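Local atomic coordinates of vinylacetyl-CoA Delta-isomerase (Nitrosopumilus maritimus SCM1, PDB entry 6VJR), a protein that probably catalyses the dehydration of 4-hydroxybutyryl-CoA and the isomerisation of vinylacetyl-CoA, using FAD and a [4Fe-4S] cluster. Residues D6-S11 with A41-Y46; T114-E119 with K349-V354; A308-Y313 with M422-L427; C365-T370 with A453-I458. All blocks are in the same frame, centred on the assembly; numbering follows the deposited sequence. Where two conformers were deposited one is given.

Contact 1: D6-S11 with A41-Y46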
loop_
_atom_site.group_PDB
_atom_site.type_symbol
_atom_site.label_atom_id
_atom_site.label_comp_id
_atom_site.label_asym_id
_atom_site.label_seq_id
_atom_site.Cartn_x
_atom_site.Cartn_y
_atom_site.Cartn_z
ATOM N N ASP A 6 13.033 -36.438 -22.163
ATOM C CA ASP A 6 13.994 -37.499 -21.932
ATOM C C ASP A 6 15.200 -37.359 -22.852
ATOM O O ASP A 6 16.320 -37.608 -22.431
ATOM C CB ASP A 6 13.342 -38.854 -22.032
ATOM C CG ASP A 6 12.379 -39.168 -20.896
ATOM O OD1 ASP A 6 12.326 -38.397 -19.900
ATOM O OD2 ASP A 6 11.680 -40.181 -21.029
ATOM N N ASP A 7 14.966 -37.034 -24.126
ATOM C CA ASP A 7 16.065 -36.818 -25.056
ATOM C C ASP A 7 16.957 -35.668 -24.560
ATOM O O ASP A 7 18.187 -35.718 -24.635
ATOM C CB ASP A 7 15.542 -36.449 -26.430
ATOM C CG ASP A 7 14.832 -37.524 -27.241
ATOM O OD1 ASP A 7 14.974 -38.718 -26.935
ATOM O OD2 ASP A 7 14.090 -37.132 -28.153
ATOM N N TYR A 8 16.320 -34.615 -24.040
ATOM C CA TYR A 8 17.044 -33.459 -23.528
ATOM C C TYR A 8 17.927 -33.854 -22.347
ATOM O O TYR A 8 19.112 -33.537 -22.309
ATOM C CB TYR A 8 16.067 -32.359 -23.158
ATOM C CG TYR A 8 16.697 -31.327 -22.235
ATOM C CD1 TYR A 8 17.684 -30.436 -22.692
ATOM C CD2 TYR A 8 16.358 -31.280 -20.901
ATOM C CE1 TYR A 8 18.295 -29.529 -21.844
ATOM C CE2 TYR A 8 16.914 -30.335 -20.067
ATOM C CZ TYR A 8 17.898 -29.476 -20.522
ATOM O OH TYR A 8 18.413 -28.583 -19.635
ATOM N N ILE A 9 17.367 -34.617 -21.416
ATOM C CA ILE A 9 18.151 -35.055 -20.265
ATOM C C ILE A 9 19.371 -35.869 -20.713
ATOM O O ILE A 9 20.480 -35.632 -20.259
ATOM C CB ILE A 9 17.255 -35.786 -19.269
ATOM C CG1 ILE A 9 16.252 -34.795 -18.693
ATOM C CG2 ILE A 9 18.043 -36.508 -18.178
ATOM C CD1 ILE A 9 15.160 -35.443 -17.869
ATOM N N GLU A 10 19.195 -36.755 -21.701
ATOM C CA GLU A 10 20.302 -37.528 -22.211
ATOM C C GLU A 10 21.369 -36.645 -22.862
ATOM O O GLU A 10 22.542 -36.937 -22.700
ATOM C CB GLU A 10 19.737 -38.533 -23.210
ATOM C CG GLU A 10 20.784 -39.497 -23.749
ATOM C CD GLU A 10 21.537 -40.316 -22.713
ATOM O OE1 GLU A 10 20.950 -40.727 -21.672
ATOM O OE2 GLU A 10 22.748 -40.537 -22.974
ATOM N N SER A 11 20.976 -35.556 -23.543
ATOM C CA SER A 11 21.906 -34.641 -24.201
ATOM C C SER A 11 22.818 -33.909 -23.193
ATOM O O SER A 11 23.869 -33.386 -23.587
ATOM C CB SER A 11 21.150 -33.586 -25.023
ATOM O OG SER A 11 20.683 -32.515 -24.176
ATOM N N ALA A 41 12.721 -29.169 -14.853
ATOM C CA ALA A 41 11.952 -28.009 -15.284
ATOM C C ALA A 41 12.206 -27.743 -16.758
ATOM O O ALA A 41 11.265 -27.512 -17.509
ATOM C CB ALA A 41 12.261 -26.816 -14.412
ATOM N N VAL A 42 13.477 -27.707 -17.177
ATOM C CA VAL A 42 13.735 -27.508 -18.592
ATOM C C VAL A 42 13.155 -28.648 -19.426
ATOM O O VAL A 42 12.620 -28.398 -20.517
ATOM C CB VAL A 42 15.226 -27.303 -18.875
ATOM C CG1 VAL A 42 15.456 -27.086 -20.350
ATOM C CG2 VAL A 42 15.782 -26.147 -18.054
ATOM N N ALA A 43 13.234 -29.895 -18.938
ATOM C CA ALA A 43 12.704 -31.011 -19.716
ATOM C C ALA A 43 11.218 -30.797 -20.002
ATOM O O ALA A 43 10.708 -31.221 -21.013
ATOM C CB ALA A 43 12.923 -32.307 -18.990
ATOM N N GLU A 44 10.485 -30.215 -19.048
ATOM C CA GLU A 44 9.056 -29.959 -19.215
ATOM C C GLU A 44 8.760 -28.977 -20.359
ATOM O O GLU A 44 7.683 -29.035 -20.962
ATOM C CB GLU A 44 8.403 -29.540 -17.893
ATOM C CG GLU A 44 7.007 -28.963 -18.080
ATOM C CD GLU A 44 5.895 -29.879 -18.581
ATOM O OE1 GLU A 44 6.098 -31.101 -18.759
ATOM O OE2 GLU A 44 4.787 -29.312 -18.849
ATOM N N THR A 45 9.716 -28.118 -20.728
ATOM C CA THR A 45 9.519 -27.230 -21.862
ATOM C C THR A 45 9.490 -28.031 -23.169
ATOM O O THR A 45 8.851 -27.593 -24.109
ATOM C CB THR A 45 10.599 -26.159 -21.958
ATOM O OG1 THR A 45 11.897 -26.607 -22.340
ATOM C CG2 THR A 45 10.711 -25.339 -20.686
ATOM N N TYR A 46 10.210 -29.151 -23.223
ATOM C CA TYR A 46 10.140 -30.034 -24.374
ATOM C C TYR A 46 8.853 -30.836 -24.329
ATOM O O TYR A 46 8.230 -31.022 -25.357
ATOM C CB TYR A 46 11.382 -30.925 -24.438
ATOM C CG TYR A 46 12.712 -30.261 -24.775
ATOM C CD1 TYR A 46 13.556 -29.725 -23.817
ATOM C CD2 TYR A 46 13.120 -30.188 -26.091
ATOM C CE1 TYR A 46 14.774 -29.151 -24.166
ATOM C CE2 TYR A 46 14.342 -29.671 -26.453
ATOM C CZ TYR A 46 15.178 -29.129 -25.490
ATOM O OH TYR A 46 16.378 -28.627 -25.897
#
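Y8 of the short N-terminal helix 5-11 lies across V42, A43 and Y46 of helix 36-51. This is a helix-on-helix contact in the N-terminal half of the chain. The segment axes run roughly antiparallel, at 135°, and come within 8.8 Å of each other. Y8 does most of the packing. Its CG points directly away from the backbone N (chi1 162°), which carries the ring off its own helix and over the partner. The root of the side chain sits on one face of the Y46 ring: Y8 CB is 3.9 Å from the Y46 ring centroid. The two rings are near parallel, with planes 21° apart, but slid so far that they barely overlap. The A43 backbone and methyl lie along the CD2 side of Y8. The hydroxyls of Y8 and Y46 bond outside the segments, to N192 O and N140 O. I9, partly exposed, makes the looser fringe: its CD1 meets A43 CB at 4.0 Å. V42, whose side chain is about 8 Å from that of the cluster ligand C97, brings its CG1 to 3.4 Å from Y8 CZ.

Contact 2: T114-E119 with K349-V354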
loop_
_atom_site.group_PDB
_atom_site.type_symbol
_atom_site.label_atom_id
_atom_site.label_comp_id
_atom_site.label_asym_id
_atom_site.label_seq_id
_atom_site.Cartn_x
_atom_site.Cartn_y
_atom_site.Cartn_z
ATOM N N THR A 114 21.122 -6.812 -34.500
ATOM C CA THR A 114 22.166 -7.148 -35.479
ATOM C C THR A 114 21.857 -6.521 -36.839
ATOM O O THR A 114 22.766 -6.070 -37.539
ATOM C CB THR A 114 22.355 -8.654 -35.612
ATOM O OG1 THR A 114 21.104 -9.272 -35.892
ATOM C CG2 THR A 114 23.045 -9.252 -34.398
ATOM N N PHE A 115 20.579 -6.542 -37.233
ATOM C CA PHE A 115 20.141 -5.943 -38.478
ATOM C C PHE A 115 20.537 -4.468 -38.541
ATOM O O PHE A 115 21.045 -3.990 -39.568
ATOM C CB PHE A 115 18.632 -6.155 -38.633
ATOM C CG PHE A 115 18.092 -5.647 -39.959
ATOM C CD1 PHE A 115 17.801 -4.305 -40.137
ATOM C CD2 PHE A 115 17.821 -6.520 -41.001
ATOM C CE1 PHE A 115 17.243 -3.856 -41.305
ATOM C CE2 PHE A 115 17.290 -6.055 -42.187
ATOM C CZ PHE A 115 17.005 -4.726 -42.337
ATOM N N GLU A 116 20.334 -3.765 -37.415
ATOM C CA GLU A 116 20.575 -2.336 -37.360
ATOM C C GLU A 116 22.066 -2.028 -37.293
ATOM O O GLU A 116 22.471 -1.043 -37.881
ATOM C CB GLU A 116 19.753 -1.662 -36.269
ATOM C CG GLU A 116 18.274 -1.675 -36.665
ATOM C CD GLU A 116 17.291 -0.986 -35.738
ATOM O OE1 GLU A 116 17.542 0.214 -35.486
ATOM O OE2 GLU A 116 16.274 -1.611 -35.337
ATOM N N ILE A 117 22.879 -2.848 -36.617
ATOM C CA ILE A 117 24.313 -2.663 -36.664
ATOM C C ILE A 117 24.791 -2.718 -38.110
ATOM O O ILE A 117 25.552 -1.852 -38.537
ATOM C CB ILE A 117 25.049 -3.714 -35.823
ATOM C CG1 ILE A 117 24.623 -3.687 -34.359
ATOM C CG2 ILE A 117 26.550 -3.521 -35.984
ATOM C CD1 ILE A 117 25.161 -4.820 -33.515
ATOM N N ASP A 118 24.347 -3.755 -38.849
ATOM C CA ASP A 118 24.776 -3.993 -40.222
ATOM C C ASP A 118 24.359 -2.848 -41.142
ATOM O O ASP A 118 25.129 -2.454 -42.031
ATOM C CB ASP A 118 24.239 -5.308 -40.758
ATOM C CG ASP A 118 24.810 -6.566 -40.115
ATOM O OD1 ASP A 118 25.793 -6.453 -39.307
ATOM O OD2 ASP A 118 24.282 -7.662 -40.427
ATOM N N GLU A 119 23.140 -2.343 -40.933
ATOM C CA GLU A 119 22.609 -1.216 -41.694
ATOM C C GLU A 119 23.572 -0.031 -41.612
ATOM O O GLU A 119 23.824 0.618 -42.611
ATOM C CB GLU A 119 21.183 -0.939 -41.214
ATOM C CG GLU A 119 20.395 0.110 -41.985
ATOM C CD GLU A 119 18.998 0.230 -41.381
ATOM O OE1 GLU A 119 18.848 0.282 -40.123
ATOM O OE2 GLU A 119 18.045 0.225 -42.173
ATOM N N LYS A 349 6.205 -4.233 -35.482
ATOM C CA LYS A 349 7.269 -4.746 -36.344
ATOM C C LYS A 349 8.527 -3.875 -36.356
ATOM O O LYS A 349 8.469 -2.668 -36.585
ATOM C CB LYS A 349 6.705 -4.958 -37.745
ATOM C CG LYS A 349 7.584 -5.781 -38.713
ATOM C CD LYS A 349 7.082 -5.824 -40.146
ATOM C CE LYS A 349 5.864 -6.597 -40.426
ATOM N NZ LYS A 349 5.846 -6.907 -41.867
ATOM N N MET A 350 9.675 -4.530 -36.145
ATOM C CA MET A 350 10.976 -3.911 -36.301
ATOM C C MET A 350 11.489 -4.001 -37.728
ATOM O O MET A 350 10.991 -4.781 -38.531
ATOM C CB MET A 350 11.966 -4.548 -35.329
ATOM C CG MET A 350 11.442 -4.513 -33.919
ATOM S SD MET A 350 11.162 -2.847 -33.250
ATOM C CE MET A 350 12.881 -2.433 -33.041
ATOM N N LYS A 351 12.555 -3.246 -38.023
ATOM C CA LYS A 351 13.105 -3.270 -39.381
ATOM C C LYS A 351 13.461 -4.682 -39.861
ATOM O O LYS A 351 13.332 -4.957 -41.060
ATOM C CB LYS A 351 14.313 -2.343 -39.465
ATOM C CG LYS A 351 14.023 -0.853 -39.314
ATOM C CD LYS A 351 15.320 -0.064 -39.409
ATOM C CE LYS A 351 15.164 1.374 -39.140
ATOM N NZ LYS A 351 16.481 2.001 -39.235
ATOM N N SER A 352 13.996 -5.542 -38.970
ATOM C CA SER A 352 14.408 -6.897 -39.347
ATOM C C SER A 352 13.249 -7.861 -39.622
ATOM O O SER A 352 13.480 -8.959 -40.131
ATOM C CB SER A 352 15.276 -7.477 -38.258
ATOM O OG SER A 352 14.529 -7.718 -37.080
ATOM N N GLY A 353 12.029 -7.494 -39.193
ATOM C CA GLY A 353 10.850 -8.325 -39.341
ATOM C C GLY A 353 10.315 -8.879 -38.026
ATOM O O GLY A 353 9.148 -9.282 -37.969
ATOM N N VAL A 354 11.175 -8.953 -37.000
ATOM C CA VAL A 354 10.739 -9.413 -35.689
ATOM C C VAL A 354 9.786 -8.378 -35.079
ATOM O O VAL A 354 9.933 -7.189 -35.297
ATOM C CB VAL A 354 11.920 -9.717 -34.736
ATOM C CG1 VAL A 354 12.710 -8.468 -34.374
ATOM C CG2 VAL A 354 11.498 -10.442 -33.478
HETATM O O HOH W 1 15.702 -4.160 -36.791
HETATM O O HOH W 2 13.562 -1.441 -35.956
#
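F115 and S352 mark the closest backbone approach, with their CA atoms 5.9 Å apart. The first belongs to helix 101-121. The second sits in a type I beta turn, M350 to G353, in the loop between the short strands 348-349 and 355-356. G353 closes the turn at a positive phi that suits glycine. A trans first torsion at F115 (chi1 -176°) sends CG out toward the turn, and the ring lies flat against it. S352 CA stands over one ring face, 4.0 Å from the F115 centroid, in a CH-pi contact. K351 O lies over the same face, nearer the rim. The K351 chain extends from beside the F115 ring toward E119, obliquely in the C-terminal direction of the helix. K351 NZ makes a salt bridge to E119 OE1 at 3.1 Å, on the syn side but 32° out of the carboxylate plane. E116 reaches the turn through two waters. Both donate to E116 OE2; one accepts from S352 N and the other from K351 N, the latter 2.9 Å from its water. R284 of helix 278-292 forms a salt bridge with the same E116 oxygen. The chemistry is that of a surface join: one aromatic face seats the turn, E119 probably balances the lysine charge, and E116 holds two backbone N-H groups through water.

Contact 3: A308-Y313 with M422-L427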
loop_
_atom_site.group_PDB
_atom_site.type_symbol
_atom_site.label_atom_id
_atom_site.label_comp_id
_atom_site.label_asym_id
_atom_site.label_seq_id
_atom_site.Cartn_x
_atom_site.Cartn_y
_atom_site.Cartn_z
ATOM N N ALA A 308 -5.398 -22.050 -0.686
ATOM C CA ALA A 308 -6.781 -22.530 -0.639
ATOM C C ALA A 308 -6.825 -23.950 -0.087
ATOM O O ALA A 308 -7.755 -24.316 0.641
ATOM C CB ALA A 308 -7.445 -22.442 -1.992
ATOM N N THR A 309 -5.816 -24.753 -0.468
ATOM C CA THR A 309 -5.749 -26.121 0.031
ATOM C C THR A 309 -5.545 -26.155 1.544
ATOM O O THR A 309 -6.230 -26.922 2.216
ATOM C CB THR A 309 -4.705 -26.923 -0.714
ATOM O OG1 THR A 309 -5.008 -26.979 -2.109
ATOM C CG2 THR A 309 -4.555 -28.313 -0.145
ATOM N N ILE A 310 -4.561 -25.409 2.060
ATOM C CA ILE A 310 -4.338 -25.443 3.509
ATOM C C ILE A 310 -5.567 -24.927 4.276
ATOM O O ILE A 310 -5.913 -25.446 5.335
ATOM C CB ILE A 310 -3.006 -24.784 3.916
ATOM C CG1 ILE A 310 -2.673 -25.025 5.375
ATOM C CG2 ILE A 310 -2.997 -23.280 3.646
ATOM C CD1 ILE A 310 -2.555 -26.473 5.799
ATOM N N ALA A 311 -6.262 -23.909 3.770
ATOM C CA ALA A 311 -7.484 -23.416 4.399
ATOM C C ALA A 311 -8.524 -24.533 4.509
ATOM O O ALA A 311 -9.160 -24.720 5.554
ATOM C CB ALA A 311 -8.060 -22.213 3.683
ATOM N N ASP A 312 -8.675 -25.311 3.427
ATOM C CA ASP A 312 -9.555 -26.467 3.390
ATOM C C ASP A 312 -9.156 -27.504 4.439
ATOM O O ASP A 312 -9.983 -27.900 5.274
ATOM C CB ASP A 312 -9.510 -27.002 1.970
ATOM C CG ASP A 312 -10.204 -28.312 1.709
ATOM O OD1 ASP A 312 -10.695 -28.875 2.669
ATOM O OD2 ASP A 312 -10.211 -28.760 0.528
ATOM N N TYR A 313 -7.866 -27.855 4.471
ATOM C CA TYR A 313 -7.372 -28.857 5.412
ATOM C C TYR A 313 -7.531 -28.399 6.868
ATOM O O TYR A 313 -7.669 -29.239 7.779
ATOM C CB TYR A 313 -5.904 -29.115 5.088
ATOM C CG TYR A 313 -5.612 -29.880 3.803
ATOM C CD1 TYR A 313 -6.609 -30.567 3.105
ATOM C CD2 TYR A 313 -4.297 -30.029 3.375
ATOM C CE1 TYR A 313 -6.290 -31.300 1.981
ATOM C CE2 TYR A 313 -3.981 -30.805 2.279
ATOM C CZ TYR A 313 -4.974 -31.480 1.612
ATOM O OH TYR A 313 -4.622 -32.210 0.499
ATOM N N MET A 422 1.007 -31.748 5.725
ATOM C CA MET A 422 2.439 -31.485 5.744
ATOM C C MET A 422 2.967 -31.100 4.364
ATOM O O MET A 422 3.740 -30.150 4.235
ATOM C CB MET A 422 3.238 -32.652 6.316
ATOM C CG MET A 422 2.876 -32.931 7.729
ATOM S SD MET A 422 3.785 -34.273 8.518
ATOM C CE MET A 422 5.385 -33.933 7.775
ATOM N N ARG A 423 2.599 -31.856 3.339
ATOM C CA ARG A 423 3.119 -31.586 2.014
ATOM C C ARG A 423 2.731 -30.182 1.532
ATOM O O ARG A 423 3.537 -29.481 0.930
ATOM C CB ARG A 423 2.603 -32.639 1.020
ATOM C CG ARG A 423 3.331 -33.963 1.117
ATOM C CD ARG A 423 2.650 -35.038 0.280
ATOM N NE ARG A 423 3.369 -36.301 0.237
ATOM C CZ ARG A 423 4.502 -36.505 -0.403
ATOM N NH1 ARG A 423 4.959 -35.628 -1.275
ATOM N NH2 ARG A 423 5.116 -37.665 -0.257
ATOM N N ILE A 424 1.473 -29.782 1.767
ATOM C CA ILE A 424 1.035 -28.495 1.245
ATOM C C ILE A 424 1.730 -27.361 2.025
ATOM O O ILE A 424 2.133 -26.360 1.444
ATOM C CB ILE A 424 -0.493 -28.338 1.171
ATOM C CG1 ILE A 424 -0.836 -27.288 0.112
ATOM C CG2 ILE A 424 -1.113 -28.031 2.527
ATOM C CD1 ILE A 424 -0.673 -27.800 -1.307
ATOM N N LEU A 425 1.917 -27.517 3.336
ATOM C CA LEU A 425 2.669 -26.539 4.112
ATOM C C LEU A 425 4.104 -26.382 3.606
ATOM O O LEU A 425 4.599 -25.255 3.463
ATOM C CB LEU A 425 2.632 -26.880 5.601
ATOM C CG LEU A 425 1.274 -26.725 6.299
ATOM C CD1 LEU A 425 1.242 -27.492 7.581
ATOM C CD2 LEU A 425 1.016 -25.258 6.569
ATOM N N ARG A 426 4.755 -27.509 3.312
ATOM C CA ARG A 426 6.115 -27.473 2.746
ATOM C C ARG A 426 6.136 -26.751 1.395
ATOM O O ARG A 426 7.088 -26.062 1.080
ATOM C CB ARG A 426 6.733 -28.871 2.648
ATOM C CG ARG A 426 7.096 -29.410 4.033
ATOM C CD ARG A 426 8.204 -28.602 4.672
ATOM N NE ARG A 426 8.742 -29.337 5.809
ATOM C CZ ARG A 426 9.093 -28.764 6.988
ATOM N NH1 ARG A 426 9.259 -27.463 7.040
ATOM N NH2 ARG A 426 9.352 -29.531 8.037
ATOM N N LEU A 427 5.107 -26.955 0.551
ATOM C CA LEU A 427 5.028 -26.242 -0.710
ATOM C C LEU A 427 5.015 -24.724 -0.484
ATOM O O LEU A 427 5.756 -23.966 -1.155
ATOM C CB LEU A 427 3.914 -26.741 -1.612
ATOM C CG LEU A 427 3.835 -26.059 -2.973
ATOM C CD1 LEU A 427 5.075 -26.284 -3.817
ATOM C CD2 LEU A 427 2.593 -26.521 -3.698
#
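I424 of helix 418-432 sits among three side chains of helix 295-314. Its CG2 touches I310 CD1 at 3.9 Å and also reaches the CD2 side of the Y313 ring. Its CG1 branch turns the other way, to T309, where I424 CG1 is 3.9 Å from T309 CG2. With CG1 anti to the backbone N (chi1 -156°), CG2 falls between N and the carbonyl carbon, and the branches diverge. Next to I424, the L425 side chain meets I310 at about a right angle, with L425 CD2 3.8 Å from I310 CD1. No hydrogen bond joins the two segments; the contact is wholly apolar. T309 CG2 lies over one face of the Y313 ring, one helical turn further on, so the ring is backed by its own helix as well.

The two helices pack roughly antiparallel, at 146°, with the segment axes 9.7 Å apart. They belong to the C-terminal helical part, whose family falls in the acyl-CoA dehydrogenase clan. Farther out, I383 of helix 372-384 packs on I310, and the I310 side chain is about 7 Å from a bound FAD. The second subunit packs on T309 and Y313: Y313 OH bonds to D480 of that subunit, and D312 OD2 forms a salt bridge with its K468. The T309 hydroxyl bonds to G305 O, within its own helix, leaving the methyl turned to I424.

Contact 4: C365-T370 with A453-I458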
loop_
_atom_site.group_PDB
_atom_site.type_symbol
_atom_site.label_atom_id
_atom_site.label_comp_id
_atom_site.label_asym_id
_atom_site.label_seq_id
_atom_site.Cartn_x
_atom_site.Cartn_y
_atom_site.Cartn_z
ATOM N N CYS A 365 4.542 -4.091 -16.268
ATOM C CA CYS A 365 4.464 -5.487 -15.887
ATOM C C CYS A 365 5.546 -5.794 -14.845
ATOM O O CYS A 365 5.288 -6.238 -13.726
ATOM C CB CYS A 365 4.595 -6.379 -17.102
ATOM S SG CYS A 365 4.554 -8.147 -16.706
ATOM N N LYS A 366 6.789 -5.550 -15.200
ATOM C CA LYS A 366 7.906 -5.888 -14.322
ATOM C C LYS A 366 7.846 -5.082 -13.024
ATOM O O LYS A 366 8.148 -5.615 -11.962
ATOM C CB LYS A 366 9.204 -5.643 -15.090
ATOM C CG LYS A 366 10.375 -5.420 -14.175
ATOM C CD LYS A 366 10.875 -6.672 -13.481
ATOM C CE LYS A 366 12.083 -6.288 -12.732
ATOM N NZ LYS A 366 12.651 -7.313 -11.889
ATOM N N HIS A 367 7.504 -3.798 -13.103
ATOM C CA HIS A 367 7.485 -3.004 -11.867
ATOM C C HIS A 367 6.482 -3.567 -10.870
ATOM O O HIS A 367 6.765 -3.606 -9.658
ATOM C CB HIS A 367 7.350 -1.516 -12.141
ATOM C CG HIS A 367 8.020 -0.673 -11.118
ATOM N ND1 HIS A 367 9.385 -0.763 -10.921
ATOM C CD2 HIS A 367 7.569 0.215 -10.220
ATOM C CE1 HIS A 367 9.724 0.130 -9.967
ATOM N NE2 HIS A 367 8.643 0.712 -9.526
ATOM N N ASN A 368 5.310 -3.990 -11.363
ATOM C CA ASN A 368 4.350 -4.671 -10.513
ATOM C C ASN A 368 4.907 -5.989 -9.964
ATOM O O ASN A 368 4.608 -6.376 -8.828
ATOM C CB ASN A 368 2.983 -4.778 -11.164
ATOM C CG ASN A 368 2.298 -3.438 -11.233
ATOM O OD1 ASN A 368 2.271 -2.686 -10.242
ATOM N ND2 ASN A 368 1.709 -3.113 -12.370
ATOM N N VAL A 369 5.592 -6.750 -10.832
ATOM C CA VAL A 369 6.253 -7.990 -10.422
ATOM C C VAL A 369 7.202 -7.769 -9.235
ATOM O O VAL A 369 7.358 -8.659 -8.395
ATOM C CB VAL A 369 6.945 -8.642 -11.635
ATOM C CG1 VAL A 369 7.944 -9.729 -11.280
ATOM C CG2 VAL A 369 5.895 -9.179 -12.583
ATOM N N THR A 370 7.848 -6.590 -9.150
ATOM C CA THR A 370 8.797 -6.304 -8.056
ATOM C C THR A 370 8.086 -6.154 -6.709
ATOM O O THR A 370 8.769 -6.180 -5.666
ATOM C CB THR A 370 9.720 -5.101 -8.309
ATOM O OG1 THR A 370 8.974 -3.889 -8.143
ATOM C CG2 THR A 370 10.440 -5.184 -9.659
ATOM N N ALA A 453 15.667 0.563 -12.447
ATOM C CA ALA A 453 15.892 0.522 -13.891
ATOM C C ALA A 453 14.580 0.701 -14.654
ATOM O O ALA A 453 14.558 1.398 -15.662
ATOM C CB ALA A 453 16.525 -0.786 -14.311
ATOM N N GLN A 454 13.488 0.114 -14.140
ATOM C CA GLN A 454 12.181 0.332 -14.737
ATOM C C GLN A 454 11.724 1.770 -14.622
ATOM O O GLN A 454 11.128 2.322 -15.546
ATOM C CB GLN A 454 11.002 -0.520 -14.265
ATOM C CG GLN A 454 11.160 -1.982 -14.565
ATOM C CD GLN A 454 11.791 -2.624 -13.367
ATOM O OE1 GLN A 454 11.222 -2.740 -12.255
ATOM N NE2 GLN A 454 12.968 -3.102 -13.670
ATOM N N ARG A 455 11.957 2.389 -13.445
ATOM C CA ARG A 455 11.548 3.760 -13.235
ATOM C C ARG A 455 12.232 4.703 -14.212
ATOM O O ARG A 455 11.585 5.587 -14.769
ATOM C CB ARG A 455 11.726 4.127 -11.769
ATOM C CG ARG A 455 10.915 3.224 -10.838
ATOM C CD ARG A 455 10.958 3.715 -9.378
ATOM N NE ARG A 455 10.009 4.801 -9.131
ATOM C CZ ARG A 455 8.704 4.688 -8.876
ATOM N NH1 ARG A 455 8.121 3.504 -8.943
ATOM N NH2 ARG A 455 8.015 5.775 -8.580
ATOM N N ILE A 456 13.524 4.486 -14.455
ATOM C CA ILE A 456 14.238 5.319 -15.407
ATOM C C ILE A 456 13.666 5.121 -16.821
ATOM O O ILE A 456 13.487 6.094 -17.562
ATOM C CB ILE A 456 15.744 5.033 -15.341
ATOM C CG1 ILE A 456 16.321 5.449 -13.987
ATOM C CG2 ILE A 456 16.480 5.694 -16.501
ATOM C CD1 ILE A 456 17.705 4.907 -13.720
ATOM N N GLN A 457 13.283 3.890 -17.180
ATOM C CA GLN A 457 12.757 3.660 -18.517
ATOM C C GLN A 457 11.328 4.206 -18.664
ATOM O O GLN A 457 10.957 4.683 -19.736
ATOM C CB GLN A 457 12.793 2.171 -18.843
ATOM C CG GLN A 457 12.478 1.830 -20.277
ATOM C CD GLN A 457 13.503 2.270 -21.306
ATOM O OE1 GLN A 457 14.562 2.895 -21.019
ATOM N NE2 GLN A 457 13.130 1.927 -22.545
ATOM N N ILE A 458 10.519 4.166 -17.591
ATOM C CA ILE A 458 9.225 4.826 -17.618
ATOM C C ILE A 458 9.439 6.325 -17.828
ATOM O O ILE A 458 8.757 6.950 -18.633
ATOM C CB ILE A 458 8.435 4.520 -16.358
ATOM C CG1 ILE A 458 8.022 3.018 -16.318
ATOM C CG2 ILE A 458 7.231 5.437 -16.259
ATOM C CD1 ILE A 458 7.508 2.560 -14.952
#
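R455 NH1 is shared. It donates to H367 NE2 at 2.9 Å and forms a salt bridge with E328 of the second subunit, whose D324 pairs with R455 NE. The bond to the histidine is bent, with an N-H...acceptor angle of 146°. H367 NE2 lies in the guanidinium plane, whereas the arginine nitrogen is tilted from the imidazole plane. On its other nitrogen the histidine is the donor: H367 ND1 meets Q454 OE1 at 3.0 Å, almost straight at 175° and close to the ring plane. H367 is thus held from two sides by neighbours in sequence, Q454 and R455, which should fix the rotation of its ring. R455 CG packs 3.4 Å from H367 CE1; beyond it the chain bends at chi3, which turns the guanidinium back to H367 NE2. Beside this, K366 crosses the Q454 amide in one of its two conformers. That amide nitrogen bonds to G449 O.

The contact joins helix 359-369 to helix 451-461, roughly antiparallel at 149°, in the C-terminal helical part of the chain. In the same conformer K366 NZ bonds to S444 O and G447 O, and K366 makes a cation-pi contact with the iron ligand Y293; these hold for that copy alone. H367 donates a hydrogen bond through ND1 and accepts one at NE2, which is consistent with a neutral imidazole linking a buried amide to an arginine at the subunit interface.

Overall arrangement
Contact 1 closes before the others open, and contact 2 closes before contact 4 opens. The segments of contact 3 alternate along the chain with those of contacts 2 and 4. Contact 2 joins the N-terminal family region, which holds contact 1, to the C-terminal one, which holds contacts 3 and 4. None touches another: contacts 2 and 4 come nearest, about 11 Å between nearest atoms. Contacts 2 and 3 lie farthest apart, centres about 50 Å apart. Contacts 1, 3 and 4 lie near cofactors, while contact 2 is remote from annotated sites. Helices 295-314 and 418-432 of contact 3 and 359-369 and 451-461 of contact 4 meet the second subunit, so fold and assembly share them.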